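Local coordinates for protein putative cellulase CEL6 (Mycobacterium tuberculosis, PDB 1UP3) that probably hydrolyses internal beta-1,4-glucosidic bonds of cellulose, as an endoglucanase of glycoside hydrolase family 6, at residues A[42-47]-A[51-56]; A[59-64]-A[106-111]; A[76-81]-A[138-143]; A[132-137]-A[174-179]. All coordinates share one frame; numbering follows the deposited sequence. Where two conformers were deposited one is given.

Contact 1: A[42-47]-A[51-56]; sequences YWLDQA and ATVGGT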
loop_
_atom_site.group_PDB
_atom_site.type_symbol
_atom_site.label_atom_id
_atom_site.label_comp_id
_atom_site.label_asym_id
_atom_site.label_seq_id
_atom_site.Cartn_x
_atom_site.Cartn_y
_atom_site.Cartn_z
ATOM N N TYR A 42 1.447 -6.299 -4.284
ATOM C CA TYR A 42 2.542 -7.187 -3.912
ATOM C C TYR A 42 3.568 -6.371 -3.123
ATOM O O TYR A 42 4.130 -5.435 -3.631
ATOM C CB TYR A 42 3.143 -7.788 -5.192
ATOM C CG TYR A 42 4.153 -8.883 -4.938
ATOM C CD1 TYR A 42 3.737 -10.174 -4.638
ATOM C CD2 TYR A 42 5.496 -8.641 -5.014
ATOM C CE1 TYR A 42 4.647 -11.199 -4.407
ATOM C CE2 TYR A 42 6.427 -9.671 -4.782
ATOM C CZ TYR A 42 5.993 -10.931 -4.474
ATOM O OH TYR A 42 6.914 -11.946 -4.223
ATOM N N TRP A 43 3.804 -6.764 -1.864
ATOM C CA TRP A 43 4.644 -5.988 -0.970
ATOM C C TRP A 43 6.082 -6.480 -1.037
ATOM O O TRP A 43 6.326 -7.707 -0.895
ATOM C CB TRP A 43 4.146 -6.122 0.456
ATOM C CG TRP A 43 2.827 -5.438 0.750
ATOM C CD1 TRP A 43 1.633 -5.644 0.134
ATOM C CD2 TRP A 43 2.612 -4.379 1.674
ATOM N NE1 TRP A 43 0.671 -4.818 0.680
ATOM C CE2 TRP A 43 1.254 -4.024 1.623
ATOM C CE3 TRP A 43 3.442 -3.708 2.587
ATOM C CZ2 TRP A 43 0.704 -3.028 2.415
ATOM C CZ3 TRP A 43 2.898 -2.733 3.388
ATOM C CH2 TRP A 43 1.526 -2.388 3.293
ATOM N N LEU A 44 7.017 -5.546 -1.181
ATOM C CA LEU A 44 8.456 -5.843 -1.211
ATOM C C LEU A 44 9.153 -5.144 -0.041
ATOM O O LEU A 44 8.837 -4.008 0.302
ATOM C CB LEU A 44 9.039 -5.339 -2.500
ATOM C CG LEU A 44 8.421 -5.931 -3.764
ATOM C CD1 LEU A 44 8.984 -5.194 -4.986
ATOM C CD2 LEU A 44 8.693 -7.411 -3.825
ATOM N N ASP A 45 10.090 -5.837 0.566
ATOM C CA ASP A 45 10.901 -5.276 1.629
ATOM C C ASP A 45 12.312 -5.840 1.641
ATOM O O ASP A 45 12.794 -6.293 0.622
ATOM C CB ASP A 45 10.173 -5.392 2.960
ATOM C CG ASP A 45 10.009 -6.816 3.449
ATOM O OD1 ASP A 45 10.511 -7.769 2.798
ATOM O OD2 ASP A 45 9.379 -7.067 4.526
ATOM N N GLN A 46 12.952 -5.768 2.802
ATOM C CA GLN A 46 14.360 -6.155 2.918
ATOM C C GLN A 46 14.600 -7.650 2.762
ATOM O O GLN A 46 15.756 -8.076 2.647
ATOM C CB GLN A 46 14.975 -5.663 4.235
ATOM C CG GLN A 46 14.602 -6.456 5.493
ATOM C CD GLN A 46 13.144 -6.401 5.870
ATOM O OE1 GLN A 46 12.457 -5.384 5.676
ATOM N NE2 GLN A 46 12.654 -7.491 6.404
ATOM N N ALA A 47 13.541 -8.438 2.692
ATOM C CA ALA A 47 13.654 -9.856 2.309
ATOM C C ALA A 47 14.096 -10.049 0.856
ATOM O O ALA A 47 14.446 -11.153 0.453
ATOM C CB ALA A 47 12.354 -10.567 2.519
ATOM N N ALA A 51 20.560 -6.972 -4.590
ATOM C CA ALA A 51 21.246 -7.796 -5.567
ATOM C C ALA A 51 20.293 -8.543 -6.466
ATOM O O ALA A 51 20.680 -8.917 -7.600
ATOM C CB ALA A 51 22.118 -8.794 -4.870
ATOM N N THR A 52 19.085 -8.840 -5.973
ATOM C CA THR A 52 18.147 -9.673 -6.720
ATOM C C THR A 52 16.759 -9.095 -6.954
ATOM O O THR A 52 15.985 -9.646 -7.745
ATOM C CB THR A 52 17.992 -11.045 -6.066
ATOM O OG1 THR A 52 17.417 -10.876 -4.767
ATOM C CG2 THR A 52 19.410 -11.725 -5.888
ATOM N N VAL A 53 16.395 -8.026 -6.247
ATOM C CA VAL A 53 15.017 -7.529 -6.327
ATOM C C VAL A 53 14.622 -7.064 -7.738
ATOM O O VAL A 53 13.435 -7.081 -8.093
ATOM C CB VAL A 53 14.764 -6.416 -5.288
ATOM C CG1 VAL A 53 15.543 -5.129 -5.586
ATOM C CG2 VAL A 53 13.262 -6.085 -5.175
ATOM N N GLY A 54 15.591 -6.640 -8.536
ATOM C CA GLY A 54 15.339 -6.264 -9.908
ATOM C C GLY A 54 14.700 -7.388 -10.700
ATOM O O GLY A 54 13.729 -7.172 -11.431
ATOM N N GLY A 55 15.245 -8.590 -10.560
ATOM C CA GLY A 55 14.679 -9.757 -11.198
ATOM C C GLY A 55 13.309 -10.076 -10.681
ATOM O O GLY A 55 12.433 -10.451 -11.461
ATOM N N THR A 56 13.079 -9.926 -9.376
ATOM C CA THR A 56 11.761 -10.176 -8.801
ATOM C C THR A 56 10.715 -9.223 -9.387
ATOM O O THR A 56 9.599 -9.626 -9.725
ATOM C CB THR A 56 11.869 -10.015 -7.285
ATOM O OG1 THR A 56 12.827 -10.975 -6.786
ATOM C CG2 THR A 56 10.556 -10.371 -6.609
#

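Contact 2: A[59-64]-A[106-111]; sequences RYTGAA and SGLGSS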
loop_
_atom_site.group_PDB
_atom_site.type_symbol
_atom_site.label_atom_id
_atom_site.label_comp_id
_atom_site.label_asym_id
_atom_site.label_seq_id
_atom_site.Cartn_x
_atom_site.Cartn_y
_atom_site.Cartn_z
ATOM N N ARG A 59 10.019 -9.933 -13.128
ATOM C CA ARG A 59 9.185 -11.137 -13.232
ATOM C C ARG A 59 7.732 -10.764 -12.990
ATOM O O ARG A 59 6.841 -11.149 -13.738
ATOM C CB ARG A 59 9.635 -12.180 -12.190
ATOM C CG ARG A 59 8.845 -13.441 -12.153
ATOM C CD ARG A 59 9.349 -14.384 -11.074
ATOM N NE ARG A 59 8.585 -15.614 -11.042
ATOM C CZ ARG A 59 7.434 -15.742 -10.412
ATOM N NH1 ARG A 59 6.917 -14.726 -9.747
ATOM N NH2 ARG A 59 6.796 -16.897 -10.434
ATOM N N TYR A 60 7.487 -10.013 -11.927
ATOM C CA TYR A 60 6.106 -9.689 -11.543
ATOM C C TYR A 60 5.445 -8.757 -12.568
ATOM O O TYR A 60 4.289 -9.008 -12.998
ATOM C CB TYR A 60 6.078 -9.068 -10.140
ATOM C CG TYR A 60 4.682 -9.045 -9.543
ATOM C CD1 TYR A 60 4.201 -10.136 -8.813
ATOM C CD2 TYR A 60 3.892 -7.929 -9.617
ATOM C CE1 TYR A 60 2.949 -10.116 -8.256
ATOM C CE2 TYR A 60 2.621 -7.908 -9.044
ATOM C CZ TYR A 60 2.167 -9.006 -8.382
ATOM O OH TYR A 60 0.916 -9.002 -7.772
ATOM N N THR A 61 6.157 -7.727 -12.994
ATOM C CA THR A 61 5.583 -6.775 -13.952
ATOM C C THR A 61 5.399 -7.441 -15.326
ATOM O O THR A 61 4.437 -7.195 -16.048
ATOM C CB THR A 61 6.362 -5.478 -14.075
ATOM O OG1 THR A 61 7.683 -5.717 -14.524
ATOM C CG2 THR A 61 6.511 -4.791 -12.731
ATOM N N GLY A 62 6.324 -8.312 -15.674
ATOM C CA GLY A 62 6.215 -9.063 -16.913
ATOM C C GLY A 62 5.056 -10.054 -16.895
ATOM O O GLY A 62 4.376 -10.233 -17.921
ATOM N N ALA A 63 4.803 -10.696 -15.746
ATOM C CA ALA A 63 3.666 -11.595 -15.615
ATOM C C ALA A 63 2.352 -10.836 -15.728
ATOM O O ALA A 63 1.406 -11.297 -16.366
ATOM C CB ALA A 63 3.713 -12.353 -14.295
ATOM N N ALA A 64 2.315 -9.655 -15.131
ATOM C CA ALA A 64 1.113 -8.841 -15.193
ATOM C C ALA A 64 0.842 -8.423 -16.634
ATOM O O ALA A 64 -0.286 -8.529 -17.118
ATOM C CB ALA A 64 1.256 -7.651 -14.281
ATOM N N SER A 106 15.638 -0.655 -11.921
ATOM C CA SER A 106 16.251 -1.444 -12.983
ATOM C C SER A 106 15.304 -2.541 -13.426
ATOM O O SER A 106 15.186 -2.840 -14.620
ATOM C CB SER A 106 17.586 -2.056 -12.507
ATOM O OG SER A 106 17.425 -3.239 -11.717
ATOM N N GLY A 107 14.584 -3.128 -12.496
ATOM C CA GLY A 107 13.662 -4.173 -12.841
ATOM C C GLY A 107 12.380 -3.674 -13.481
ATOM O O GLY A 107 11.767 -4.394 -14.254
ATOM N N LEU A 108 11.964 -2.451 -13.161
ATOM C CA LEU A 108 10.791 -1.852 -13.801
ATOM C C LEU A 108 11.031 -1.580 -15.287
ATOM O O LEU A 108 10.133 -1.776 -16.093
ATOM C CB LEU A 108 10.384 -0.545 -13.127
ATOM C CG LEU A 108 9.758 -0.683 -11.722
ATOM C CD1 LEU A 108 9.593 0.689 -11.090
ATOM C CD2 LEU A 108 8.416 -1.405 -11.745
ATOM N N GLY A 109 12.216 -1.106 -15.638
ATOM C CA GLY A 109 12.515 -0.683 -17.001
ATOM C C GLY A 109 11.500 0.347 -17.453
ATOM O O GLY A 109 11.349 1.392 -16.817
ATOM N N SER A 110 10.825 0.048 -18.566
ATOM C CA SER A 110 9.776 0.909 -19.090
ATOM C C SER A 110 8.409 0.253 -18.973
ATOM O O SER A 110 7.471 0.653 -19.677
ATOM C CB SER A 110 10.078 1.288 -20.550
ATOM O OG SER A 110 11.125 2.244 -20.605
ATOM N N SER A 111 8.286 -0.735 -18.068
ATOM C CA SER A 111 7.055 -1.514 -17.959
ATOM C C SER A 111 5.985 -0.827 -17.122
ATOM O O SER A 111 6.304 -0.066 -16.180
ATOM C CB SER A 111 7.348 -2.887 -17.395
ATOM O OG SER A 111 8.309 -3.534 -18.216
#

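Contact 3: A[76-81]-A[138-143]; sequences YGIPHR and DLVRYA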
loop_
_atom_site.group_PDB
_atom_site.type_symbol
_atom_site.label_atom_id
_atom_site.label_comp_id
_atom_site.label_asym_id
_atom_site.label_seq_id
_atom_site.Cartn_x
_atom_site.Cartn_y
_atom_site.Cartn_z
ATOM N N TYR A 76 8.088 -1.344 0.935
ATOM C CA TYR A 76 7.981 -1.230 2.400
ATOM C C TYR A 76 9.319 -1.621 3.035
ATOM O O TYR A 76 9.409 -2.602 3.784
ATOM C CB TYR A 76 6.816 -2.119 2.878
ATOM C CG TYR A 76 6.316 -1.928 4.302
ATOM C CD1 TYR A 76 6.049 -0.654 4.780
ATOM C CD2 TYR A 76 6.054 -3.016 5.113
ATOM C CE1 TYR A 76 5.562 -0.437 6.077
ATOM C CE2 TYR A 76 5.554 -2.848 6.409
ATOM C CZ TYR A 76 5.285 -1.562 6.875
ATOM O OH TYR A 76 4.804 -1.387 8.171
ATOM N N GLY A 77 10.366 -0.890 2.661
ATOM C CA GLY A 77 11.733 -1.180 3.092
ATOM C C GLY A 77 12.425 -0.047 3.837
ATOM O O GLY A 77 13.634 -0.153 4.079
ATOM N N ILE A 78 11.723 1.011 4.194
ATOM C CA ILE A 78 12.394 2.211 4.768
ATOM C C ILE A 78 13.161 1.860 6.038
ATOM O O ILE A 78 12.723 1.027 6.834
ATOM C CB ILE A 78 11.357 3.354 5.040
ATOM C CG1 ILE A 78 12.002 4.732 5.070
ATOM C CG2 ILE A 78 10.564 3.067 6.283
ATOM C CD1 ILE A 78 12.463 5.209 3.709
ATOM N N PRO A 79 14.336 2.433 6.226
ATOM C CA PRO A 79 15.041 2.217 7.489
ATOM C C PRO A 79 14.199 2.677 8.686
ATOM O O PRO A 79 13.459 3.647 8.596
ATOM C CB PRO A 79 16.320 3.057 7.336
ATOM C CG PRO A 79 16.568 3.062 5.855
ATOM C CD PRO A 79 15.163 3.178 5.283
ATOM N N HIS A 80 14.308 1.955 9.794
ATOM C CA HIS A 80 13.501 2.199 11.003
ATOM C C HIS A 80 12.021 2.009 10.691
ATOM O O HIS A 80 11.182 2.717 11.233
ATOM C CB HIS A 80 13.754 3.599 11.627
ATOM C CG HIS A 80 15.190 4.002 11.598
ATOM N ND1 HIS A 80 16.172 3.217 12.161
ATOM C CD2 HIS A 80 15.822 5.048 11.021
ATOM C CE1 HIS A 80 17.351 3.774 11.946
ATOM N NE2 HIS A 80 17.173 4.880 11.246
ATOM N N ARG A 81 11.720 1.020 9.824
ATOM C CA ARG A 81 10.331 0.728 9.459
ATOM C C ARG A 81 9.487 0.520 10.696
ATOM O O ARG A 81 9.897 -0.176 11.606
ATOM C CB ARG A 81 10.260 -0.475 8.543
ATOM C CG ARG A 81 8.950 -0.654 7.819
ATOM C CD ARG A 81 8.969 -1.873 6.954
ATOM N NE ARG A 81 8.900 -3.095 7.728
ATOM C CZ ARG A 81 8.964 -4.293 7.209
ATOM N NH1 ARG A 81 9.097 -4.468 5.901
ATOM N NH2 ARG A 81 8.852 -5.350 7.984
ATOM N N ASP A 138 14.601 12.484 2.598
ATOM C CA ASP A 138 15.533 12.329 1.477
ATOM C C ASP A 138 15.438 10.985 0.770
ATOM O O ASP A 138 15.546 10.935 -0.463
ATOM C CB ASP A 138 16.966 12.586 1.908
ATOM C CG ASP A 138 17.207 14.011 2.339
ATOM O OD1 ASP A 138 16.388 14.913 2.031
ATOM O OD2 ASP A 138 18.216 14.298 3.010
ATOM N N LEU A 139 15.205 9.909 1.528
ATOM C CA LEU A 139 15.049 8.578 0.956
ATOM C C LEU A 139 13.745 8.434 0.173
ATOM O O LEU A 139 13.734 7.836 -0.898
ATOM C CB LEU A 139 15.138 7.524 2.067
ATOM C CG LEU A 139 16.524 7.434 2.703
ATOM C CD1 LEU A 139 16.456 6.452 3.873
ATOM C CD2 LEU A 139 17.608 7.100 1.762
ATOM N N VAL A 140 12.666 9.026 0.675
ATOM C CA VAL A 140 11.419 8.988 -0.044
ATOM C C VAL A 140 11.545 9.818 -1.319
ATOM O O VAL A 140 11.043 9.422 -2.364
ATOM C CB VAL A 140 10.228 9.402 0.841
ATOM C CG1 VAL A 140 8.942 9.439 0.005
ATOM C CG2 VAL A 140 10.093 8.397 1.985
ATOM N N ARG A 141 12.165 10.986 -1.220
ATOM C CA ARG A 141 12.418 11.781 -2.416
ATOM C C ARG A 141 13.280 11.027 -3.444
ATOM O O ARG A 141 13.026 11.101 -4.664
ATOM C CB ARG A 141 13.079 13.120 -2.039
ATOM C CG ARG A 141 13.180 14.055 -3.257
ATOM C CD ARG A 141 13.834 15.423 -2.972
ATOM N NE ARG A 141 13.718 15.777 -1.592
ATOM C CZ ARG A 141 14.668 15.820 -0.660
ATOM N NH1 ARG A 141 15.965 15.635 -0.930
ATOM N NH2 ARG A 141 14.272 16.100 0.590
ATOM N N TYR A 142 14.277 10.286 -2.968
ATOM C CA TYR A 142 15.121 9.477 -3.833
ATOM C C TYR A 142 14.277 8.430 -4.589
ATOM O O TYR A 142 14.422 8.245 -5.792
ATOM C CB TYR A 142 16.220 8.793 -3.025
ATOM C CG TYR A 142 17.226 8.079 -3.913
ATOM C CD1 TYR A 142 18.238 8.771 -4.514
ATOM C CD2 TYR A 142 17.098 6.716 -4.194
ATOM C CE1 TYR A 142 19.142 8.149 -5.369
ATOM C CE2 TYR A 142 18.012 6.073 -5.044
ATOM C CZ TYR A 142 19.016 6.823 -5.645
ATOM O OH TYR A 142 19.956 6.253 -6.505
ATOM N N ALA A 143 13.362 7.781 -3.871
ATOM C CA ALA A 143 12.456 6.837 -4.498
ATOM C C ALA A 143 11.625 7.483 -5.597
ATOM O O ALA A 143 11.507 6.946 -6.676
ATOM C CB ALA A 143 11.569 6.194 -3.458
#

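Contact 4: A[132-137]-A[174-179]; sequences QRQERF and LNDVGV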
loop_
_atom_site.group_PDB
_atom_site.type_symbol
_atom_site.label_atom_id
_atom_site.label_comp_id
_atom_site.label_asym_id
_atom_site.label_seq_id
_atom_site.Cartn_x
_atom_site.Cartn_y
_atom_site.Cartn_z
ATOM N N GLN A 132 17.277 12.081 11.642
ATOM C CA GLN A 132 16.756 10.837 11.055
ATOM C C GLN A 132 15.518 11.124 10.196
ATOM O O GLN A 132 15.279 10.472 9.193
ATOM C CB GLN A 132 16.416 9.840 12.137
ATOM C CG GLN A 132 17.580 9.134 12.764
ATOM C CD GLN A 132 17.061 8.306 13.981
ATOM O OE1 GLN A 132 16.128 8.741 14.727
ATOM N NE2 GLN A 132 17.620 7.142 14.164
ATOM N N ARG A 133 14.720 12.096 10.619
ATOM C CA ARG A 133 13.515 12.476 9.886
ATOM C C ARG A 133 13.900 13.049 8.545
ATOM O O ARG A 133 13.326 12.685 7.514
ATOM C CB ARG A 133 12.720 13.610 10.575
ATOM C CG ARG A 133 11.953 13.292 11.799
ATOM C CD ARG A 133 11.237 14.533 12.380
ATOM N NE ARG A 133 10.693 14.288 13.716
ATOM C CZ ARG A 133 9.877 15.127 14.363
ATOM N NH1 ARG A 133 9.471 16.253 13.795
ATOM N NH2 ARG A 133 9.439 14.813 15.574
ATOM N N GLN A 134 14.893 13.929 8.515
ATOM C CA GLN A 134 15.324 14.511 7.225
ATOM C C GLN A 134 15.933 13.464 6.317
ATOM O O GLN A 134 15.656 13.451 5.136
ATOM C CB GLN A 134 16.296 15.661 7.428
ATOM C CG GLN A 134 16.585 16.476 6.125
ATOM C CD GLN A 134 15.299 17.010 5.457
ATOM O OE1 GLN A 134 14.479 17.679 6.110
ATOM N NE2 GLN A 134 15.110 16.697 4.163
ATOM N N GLU A 135 16.680 12.536 6.888
ATOM C CA GLU A 135 17.189 11.406 6.136
ATOM C C GLU A 135 16.020 10.653 5.483
ATOM O O GLU A 135 16.071 10.282 4.290
ATOM C CB GLU A 135 17.955 10.463 7.033
ATOM C CG GLU A 135 18.512 9.295 6.259
ATOM C CD GLU A 135 19.137 8.223 7.109
ATOM O OE1 GLU A 135 18.489 7.681 8.054
ATOM O OE2 GLU A 135 20.280 7.880 6.796
ATOM N N ARG A 136 14.984 10.372 6.269
ATOM C CA ARG A 136 13.839 9.600 5.747
ATOM C C ARG A 136 13.189 10.357 4.586
ATOM O O ARG A 136 12.853 9.753 3.566
ATOM C CB ARG A 136 12.812 9.329 6.862
ATOM C CG ARG A 136 11.506 8.693 6.363
ATOM C CD ARG A 136 10.642 8.157 7.417
ATOM N NE ARG A 136 11.137 6.950 8.029
ATOM C CZ ARG A 136 10.433 6.234 8.886
ATOM N NH1 ARG A 136 9.185 6.620 9.192
ATOM N NH2 ARG A 136 10.925 5.179 9.462
ATOM N N PHE A 137 13.008 11.663 4.746
ATOM C CA PHE A 137 12.394 12.463 3.681
ATOM C C PHE A 137 13.280 12.398 2.418
ATOM O O PHE A 137 12.769 12.242 1.303
ATOM C CB PHE A 137 12.166 13.914 4.100
ATOM C CG PHE A 137 11.162 14.102 5.229
ATOM C CD1 PHE A 137 10.243 13.138 5.545
ATOM C CD2 PHE A 137 11.168 15.264 5.975
ATOM C CE1 PHE A 137 9.333 13.331 6.583
ATOM C CE2 PHE A 137 10.256 15.444 7.006
ATOM C CZ PHE A 137 9.338 14.474 7.284
ATOM N N LEU A 174 4.677 15.922 1.563
ATOM C CA LEU A 174 4.603 15.453 0.155
ATOM C C LEU A 174 5.299 16.435 -0.780
ATOM O O LEU A 174 5.993 16.027 -1.712
ATOM C CB LEU A 174 3.139 15.306 -0.260
ATOM C CG LEU A 174 2.428 14.102 0.364
ATOM C CD1 LEU A 174 0.925 14.225 0.137
ATOM C CD2 LEU A 174 2.904 12.792 -0.250
ATOM N N ASN A 175 5.122 17.733 -0.520
ATOM C CA ASN A 175 5.750 18.740 -1.365
ATOM C C ASN A 175 7.261 18.653 -1.230
ATOM O O ASN A 175 7.959 18.748 -2.242
ATOM C CB ASN A 175 5.183 20.136 -1.073
ATOM C CG ASN A 175 3.796 20.317 -1.663
ATOM O OD1 ASN A 175 3.456 19.739 -2.731
ATOM N ND2 ASN A 175 2.974 21.118 -0.988
ATOM N N ASP A 176 7.751 18.439 -0.017
ATOM C CA ASP A 176 9.180 18.272 0.225
ATOM C C ASP A 176 9.802 17.077 -0.475
ATOM O O ASP A 176 10.984 17.126 -0.802
ATOM C CB ASP A 176 9.474 18.121 1.704
ATOM C CG ASP A 176 10.975 18.191 2.002
ATOM O OD1 ASP A 176 11.570 19.259 1.727
ATOM O OD2 ASP A 176 11.657 17.237 2.471
ATOM N N VAL A 177 9.050 15.996 -0.695
ATOM C CA VAL A 177 9.655 14.814 -1.323
ATOM C C VAL A 177 9.390 14.765 -2.828
ATOM O O VAL A 177 9.679 13.784 -3.466
ATOM C CB VAL A 177 9.227 13.479 -0.623
ATOM C CG1 VAL A 177 9.582 13.495 0.859
ATOM C CG2 VAL A 177 7.728 13.218 -0.870
ATOM N N GLY A 178 8.841 15.857 -3.353
ATOM C CA GLY A 178 8.587 16.040 -4.760
ATOM C C GLY A 178 7.413 15.288 -5.311
ATOM O O GLY A 178 7.495 14.777 -6.402
ATOM N N VAL A 179 6.305 15.231 -4.575
ATOM C CA VAL A 179 5.073 14.601 -5.045
ATOM C C VAL A 179 4.644 15.046 -6.462
ATOM O O VAL A 179 4.012 14.281 -7.192
ATOM C CB VAL A 179 3.919 14.807 -4.026
ATOM C CG1 VAL A 179 3.519 16.281 -3.948
ATOM C CG2 VAL A 179 2.713 13.956 -4.351
#

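Contact 1: A[42-47]-A[51-56]
L44 makes the close contacts with helix 50-66, splitting its two methyls between V53 and T56, about one helical turn apart. CD1 of L44 approaches CG2 of V53 at 4.4 Å, while CD2 of L44 comes to 4.5 Å from CG2 of T56. CG of L44 stands beside its own backbone N (chi1 -59°), and from there the isobutyl fork faces the helix. T56 turns its methyl to this fork. Just after L44, OD1 of D45 accepts from the backbone N of A47 at 3.1 Å, an Asx turn in which the N-H comes from above the carboxylate plane. This turn lies in the short connection into the helix, so the contact closes the first half of the beta-alpha-beta unit formed by strand 42-44, helix 50-66 and strand 72-75. W100 of helix 94-108 touches both L44 and V53, and L73 and L75 of strand 72-75 also touch L44. Only methyl groups meet between strand and helix, at distances long for van der Waals packing. The contact is apolar and without a directional bond, so these two segments are joined by loose hydrocarbon contact alone.

Contact 2: A[59-64]-A[106-111]
Two neighbouring helices of the alpha/beta fold, 50-66 and 94-108, meet where T61 faces the end of the second helix and the turn that follows. One branch of T61 goes to each part. Its CG2 lies 4.0 Å from CD2 of L108, and its OG1 lies 4.0 Å from CB of S111. The split follows from chi1 of 61°, which sets OG1 between the backbone N and the carbonyl carbon and leaves CG2 beside the N. In that position OG1 bonds to the carbonyl of V57, one turn back in its own helix, so the hydroxyl is already engaged and meets S111 through a carbon only. The L108 side chain leaves its backbone away from helix 50-66, but the CD2 branch bends back and meets T61 with the two side chains at about a right angle. After L108 the chain makes a type II' turn to S111, closed by S111 N to L108 O at 2.9 Å. G109 takes positive phi (55°) there, as suits the first inner corner of such a turn. L108 also packs on A113 and I115, and T61 on L73, so both side chains rest against the parallel sheet. Helices 50-66 and 94-108 each connect successive parallel strands, the beta-alpha-beta succession of the alpha/beta fold of family 6 glycoside hydrolases.

Contact 3: A[76-81]-A[138-143]
I78 sends its longer branch from the loop after strand 72-75 toward L139 and V140 of helix 130-147. At CB the chain divides: CG2 sits between the backbone N and the carbonyl carbon, whereas CG1 is anti to N (chi1 -156°) and acts as the arm. A turn of 71° about the next bond then delivers CD1 to the helix. This terminal methyl of I78 lies 3.9 Å from CB of L139 and 4.2 Å from CD1 of L139, and it reaches CG2 of V140 at 4.3 Å. Next in the chain, P79 meets the same leucine tip to tip, its ring CD being 3.8 Å from CD1 of L139. L139 is thus met at its base by I78 and at its end by the proline. The loop makes a type II turn from I78 to R81, with H80 at positive phi. R81 folds back to bond through NH1 to the carbonyl O of Y76 at 2.8 Å, with that oxygen in the guanidinium plane, and CD of R81 lies 3.4 Å above the centre of the Y76 ring. E118 grips the backbone N of both G77 and I78. On the helix, R141 NH2 and D138 OD1 form a salt bridge of 2.8 Å, well apart from the apolar patch. The loop leads on to D82, which lines the glycan site. Within these two segments the join is buried hydrocarbon without a directional bond; about one turn back in the same helix, R136 adds a polar tie to the carbonyl of P79.

Contact 4: A[132-137]-A[174-179]
With CG of D176 anti to the backbone N (chi1 -170°), the carboxylate swings across to F137 and Q134 on helix 130-147. Q134 bends at its second torsion (55°), which curls its amide toward the same group. OD2 of D176 ends 3.7 Å from CB of F137 and 3.9 Å from NE2 of Q134. The second approach is long, and that amide nitrogen bonds instead to OD1 of D138 in its own helix. OD2 of D176 also forms a salt bridge with R141 of the same helix 130-147. Ring and carboxylate planes of F137 and D176 stand 70° apart, so the two groups do not stack. A Schellman motif ends helix 167-176 at this point: V179 N bonds to L174 O at 3.0 Å and G178 N to N175 O at 3.2 Å, with G178 at positive phi. V177, the first residue beyond the helix, lies against the F137 backbone. CG1 of V177 is 3.5 Å from the carbonyl O of F137 and 4.2 Å from CB of F137. The F137 ring has the carbonyl O of R133, from the preceding turn, 3.4 Å above one face, toward the rim. L122 of the short helix 121-124 touches both F137 and V177, and V140 packs on V177 from further along helix 130-147.

How the contacts relate
Contacts 1 and 3 are buried, whereas contacts 2 and 4 lie farther from the centre of the chain and are only partly covered. Contacts 1 and 2 share helix 50-66 and are joined by the stack of Y42 on Y60. Contacts 3 and 4 share helix 130-147: NH2 of R136 bonds to P79 O, and R141 forms a salt bridge with D176. Contact 1 reaches contact 3 through the strand pairing of L44 with Y76 and the salt bridge of D45 with R81. Between their segments, contacts 1 and 3 are hydrocarbon throughout; contact 2 adds a hydroxyl, and contact 4 sets a carboxylate and a backbone carbonyl beside its carbon atoms.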